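Acetyltransferase, GNAT family (Listeria monocytogenes str. 4b, PDB 2OH1) probably transfers an acetyl group from acetyl-coenzyme A to an amine or other acceptor. Local coordinates at residues I140-I145 against Y170-E175. Numbering follows the deposited sequence.
Sequences IRLDCI and YLYQKE
Y170 pairs with C144 through two backbone hydrogen bonds, Y170 N to C144 O at 2.8 Å and C144 N to Y170 O at 2.9 Å, the first of three such antiparallel pairs joining strands 139-145 and 169-175 in the C-terminal part of the mixed GNAT sheet, between strands 103-111 and 161-166. Next along, L171 faces D143 in a non-hydrogen-bonded pair. Y172 and L142 form the next hydrogen-bonded pair, each backbone N-H bonding to the other's carbonyl oxygen. On the opposite face of the sheet from D143, the Y172 ring, set by CG lying anti to its own carbonyl carbon (chi1 -66°), receives L142 CD1 obliquely at CD2 (3.8 Å) and C144 CB at its edge, by CE2; helix 149-157 covers this patch, and its N152 hydrogen-bonds the Y172 hydroxyl. Q173 runs alongside R141. Their amide and guanidinium planes are only 11° apart, and Q173 OE1 accepts from R141 NE (2.8 Å) and R141 NH2 (2.9 Å), both in the carbonyl plane. K174 and I140 close the register. With D101, L98 O and Y105 also binding R141, the buried guanidinium is fixed in orientation and its charge is probably largely balanced by D101.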
ATOM      1  N   ILE A 140      -5.722  -5.235   8.670  1.00 15.60           N
ATOM      2  CA  ILE A 140      -4.835  -4.534   7.746  1.00 15.44           C
ATOM      3  C   ILE A 140      -4.499  -3.222   8.469  1.00 17.30           C
ATOM      4  O   ILE A 140      -5.399  -2.563   9.022  1.00 16.01           O
ATOM      5  CB  ILE A 140      -5.492  -4.147   6.362  1.00 17.86           C
ATOM      6  CG1 ILE A 140      -6.049  -5.332   5.581  1.00 31.14           C
ATOM      7  CG2 ILE A 140      -4.504  -3.336   5.466  1.00 23.64           C
ATOM      8  CD1 ILE A 140      -5.056  -6.475   5.376  1.00 27.82           C
ATOM      9  N   ARG A 141      -3.220  -2.852   8.437  1.00 15.44           N
ATOM     10  CA  ARG A 141      -2.690  -1.699   9.168  1.00 14.00           C
ATOM     11  C   ARG A 141      -1.874  -0.821   8.280  1.00 15.23           C
ATOM     12  O   ARG A 141      -1.276  -1.276   7.305  1.00 16.89           O
ATOM     13  CB  ARG A 141      -1.856  -2.144  10.361  1.00 12.98           C
ATOM     14  CG  ARG A 141      -2.760  -2.777  11.450  1.00 14.43           C
ATOM     15  CD  ARG A 141      -1.931  -3.327  12.579  1.00 16.23           C
ATOM     16  NE  ARG A 141      -2.775  -3.706  13.709  1.00 16.70           N
ATOM     17  CZ  ARG A 141      -2.377  -4.420  14.722  1.00 17.97           C
ATOM     18  NH1 ARG A 141      -1.161  -4.924  14.749  1.00 18.67           N
ATOM     19  NH2 ARG A 141      -3.251  -4.692  15.692  1.00 18.82           N
ATOM     20  N   LEU A 142      -1.876   0.450   8.625  1.00 15.97           N
ATOM     21  CA  LEU A 142      -0.980   1.380   7.947  1.00 18.81           C
ATOM     22  C   LEU A 142      -0.743   2.612   8.831  1.00 17.65           C
ATOM     23  O   LEU A 142      -1.389   2.790   9.844  1.00 17.35           O
ATOM     24  CB  LEU A 142      -1.520   1.778   6.596  1.00 20.11           C
ATOM     25  CG  LEU A 142      -2.873   2.483   6.671  1.00 20.03           C
ATOM     26  CD1 LEU A 142      -2.707   4.005   6.911  1.00 22.25           C
ATOM     27  CD2 LEU A 142      -3.709   2.177   5.451  1.00 24.01           C
ATOM     28  N   ASP A 143       0.282   3.384   8.465  1.00 18.12           N
ATOM     29  CA  ASP A 143       0.594   4.636   9.163  1.00 16.39           C
ATOM     30  C   ASP A 143       0.575   5.799   8.161  1.00 18.34           C
ATOM     31  O   ASP A 143       0.701   5.603   6.962  1.00 19.14           O
ATOM     32  CB  ASP A 143       1.913   4.487   9.910  1.00 18.42           C
ATOM     33  CG  ASP A 143       3.109   4.138   9.028  1.00 26.80           C
ATOM     34  OD1 ASP A 143       3.417   4.880   8.060  1.00 27.50           O
ATOM     35  OD2 ASP A 143       3.855   3.142   9.331  1.00 25.71           O
ATOM     36  N   CYS A 144       0.368   7.013   8.660  1.00 17.08           N
ATOM     37  CA  CYS A 144       0.244   8.198   7.793  1.00 17.62           C
ATOM     38  C   CYS A 144       0.840   9.353   8.547  1.00 16.17           C
ATOM     39  O   CYS A 144       0.560   9.517   9.700  1.00 18.14           O
ATOM     40  CB  CYS A 144      -1.245   8.537   7.484  1.00 16.28           C
ATOM     41  SG  CYS A 144      -1.435   9.694   6.173  1.00 23.25           S
ATOM     42  N   ILE A 145       1.664  10.128   7.867  1.00 17.91           N
ATOM     43  CA  ILE A 145       2.182  11.333   8.458  1.00 18.62           C
ATOM     44  C   ILE A 145       1.011  12.214   8.982  1.00 17.86           C
ATOM     45  O   ILE A 145       0.006  12.392   8.298  1.00 18.13           O
ATOM     46  CB  ILE A 145       3.084  12.080   7.395  1.00 19.68           C
ATOM     47  CG1 ILE A 145       3.918  13.140   8.065  1.00 24.91           C
ATOM     48  CG2 ILE A 145       2.249  12.612   6.209  1.00 21.30           C
ATOM     49  CD1 ILE A 145       4.795  13.917   7.024  1.00 21.25           C
ATOM     50  N   TYR A 170       0.083   9.026  12.369  1.00 16.50           N
ATOM     51  CA  TYR A 170      -1.169   8.445  12.875  1.00 16.40           C
ATOM     52  C   TYR A 170      -1.238   6.972  12.405  1.00 16.35           C
ATOM     53  O   TYR A 170      -0.827   6.624  11.304  1.00 17.32           O
ATOM     54  CB  TYR A 170      -2.367   9.212  12.359  1.00 15.26           C
ATOM     55  CG  TYR A 170      -2.473  10.624  12.847  1.00 15.30           C
ATOM     56  CD1 TYR A 170      -2.277  10.944  14.188  1.00 15.93           C
ATOM     57  CD2 TYR A 170      -2.859  11.625  11.988  1.00 18.96           C
ATOM     58  CE1 TYR A 170      -2.443  12.247  14.635  1.00 17.31           C
ATOM     59  CE2 TYR A 170      -3.029  12.905  12.397  1.00 18.99           C
ATOM     60  CZ  TYR A 170      -2.824  13.243  13.727  1.00 16.75           C
ATOM     61  OH  TYR A 170      -3.001  14.554  14.139  1.00 21.02           O
ATOM     62  N   LEU A 171      -1.769   6.126  13.266  0.50 14.16           N
ATOM     63  CA  LEU A 171      -1.883   4.707  13.011  0.50 14.61           C
ATOM     64  C   LEU A 171      -3.351   4.354  12.751  0.50 14.02           C
ATOM     65  O   LEU A 171      -4.227   4.750  13.511  0.50 10.98           O
ATOM     66  CB  LEU A 171      -1.383   3.916  14.231  0.50 13.77           C
ATOM     67  CG  LEU A 171       0.130   3.787  14.447  0.50 16.22           C
ATOM     68  CD1 LEU A 171       0.865   5.136  14.625  0.50 14.92           C
ATOM     69  CD2 LEU A 171       0.355   2.880  15.627  0.50 15.14           C
ATOM     70  N   TYR A 172      -3.581   3.534  11.717  1.00 15.08           N
ATOM     71  CA  TYR A 172      -4.925   3.143  11.279  1.00 15.09           C
ATOM     72  C   TYR A 172      -4.974   1.648  11.117  1.00 14.36           C
ATOM     73  O   TYR A 172      -4.052   1.018  10.629  1.00 15.51           O
ATOM     74  CB  TYR A 172      -5.268   3.774   9.942  1.00 17.57           C
ATOM     75  CG  TYR A 172      -5.397   5.288  10.007  1.00 15.29           C
ATOM     76  CD1 TYR A 172      -6.595   5.884  10.321  1.00 15.42           C
ATOM     77  CD2 TYR A 172      -4.321   6.120   9.679  1.00 13.58           C
ATOM     78  CE1 TYR A 172      -6.716   7.265  10.395  1.00 16.26           C
ATOM     79  CE2 TYR A 172      -4.439   7.484   9.758  1.00 16.90           C
ATOM     80  CZ  TYR A 172      -5.632   8.054  10.104  1.00 18.41           C
ATOM     81  OH  TYR A 172      -5.766   9.422  10.128  1.00 17.84           O
ATOM     82  N   GLN A 173      -6.111   1.068  11.463  1.00 14.01           N
ATOM     83  CA  GLN A 173      -6.354  -0.349  11.192  1.00 15.55           C
ATOM     84  C   GLN A 173      -7.771  -0.619  10.809  1.00 15.45           C
ATOM     85  O   GLN A 173      -8.681   0.093  11.203  1.00 16.05           O
ATOM     86  CB  GLN A 173      -5.943  -1.222  12.357  1.00 19.05           C
ATOM     87  CG  GLN A 173      -6.778  -1.226  13.543  1.00 20.68           C
ATOM     88  CD  GLN A 173      -6.328  -2.221  14.662  1.00 25.68           C
ATOM     89  OE1 GLN A 173      -5.264  -2.845  14.632  1.00 20.04           O
ATOM     90  NE2 GLN A 173      -7.144  -2.293  15.691  1.00 22.92           N
ATOM     91  N   LYS A 174      -7.905  -1.652  10.005  1.00 14.91           N
ATOM     92  CA  LYS A 174      -9.207  -2.119   9.608  1.00 15.94           C
ATOM     93  C   LYS A 174      -9.320  -3.570  10.061  1.00 17.93           C
ATOM     94  O   LYS A 174      -8.515  -4.411   9.666  1.00 17.60           O
ATOM     95  CB  LYS A 174      -9.390  -1.980   8.116  1.00 20.10           C
ATOM     96  CG  LYS A 174     -10.799  -2.293   7.687  1.00 25.31           C
ATOM     97  CD  LYS A 174     -11.050  -2.287   6.209  1.00 36.90           C
ATOM     98  CE  LYS A 174     -11.175  -0.952   5.642  1.00 32.80           C
ATOM     99  NZ  LYS A 174     -12.027  -0.975   4.404  1.00 26.31           N
ATOM    100  N   GLU A 175     -10.356  -3.894  10.821  1.00 16.93           N
ATOM    101  CA  GLU A 175     -10.560  -5.258  11.230  1.00 22.08           C
ATOM    102  C   GLU A 175     -11.195  -6.012  10.066  1.00 20.71           C
ATOM    103  O   GLU A 175     -12.102  -5.523   9.387  1.00 25.63           O
ATOM    104  CB  GLU A 175     -11.421  -5.309  12.493  1.00 24.90           C
ATOM    105  CG  GLU A 175     -11.239  -6.628  13.285  1.00 36.74           C
ATOM    106  CD  GLU A 175     -11.702  -6.529  14.765  1.00 34.83           C
ATOM    107  OE1 GLU A 175     -12.374  -5.524  15.112  1.00 50.52           O
ATOM    108  OE2 GLU A 175     -11.391  -7.469  15.549  1.00 54.51           O
TER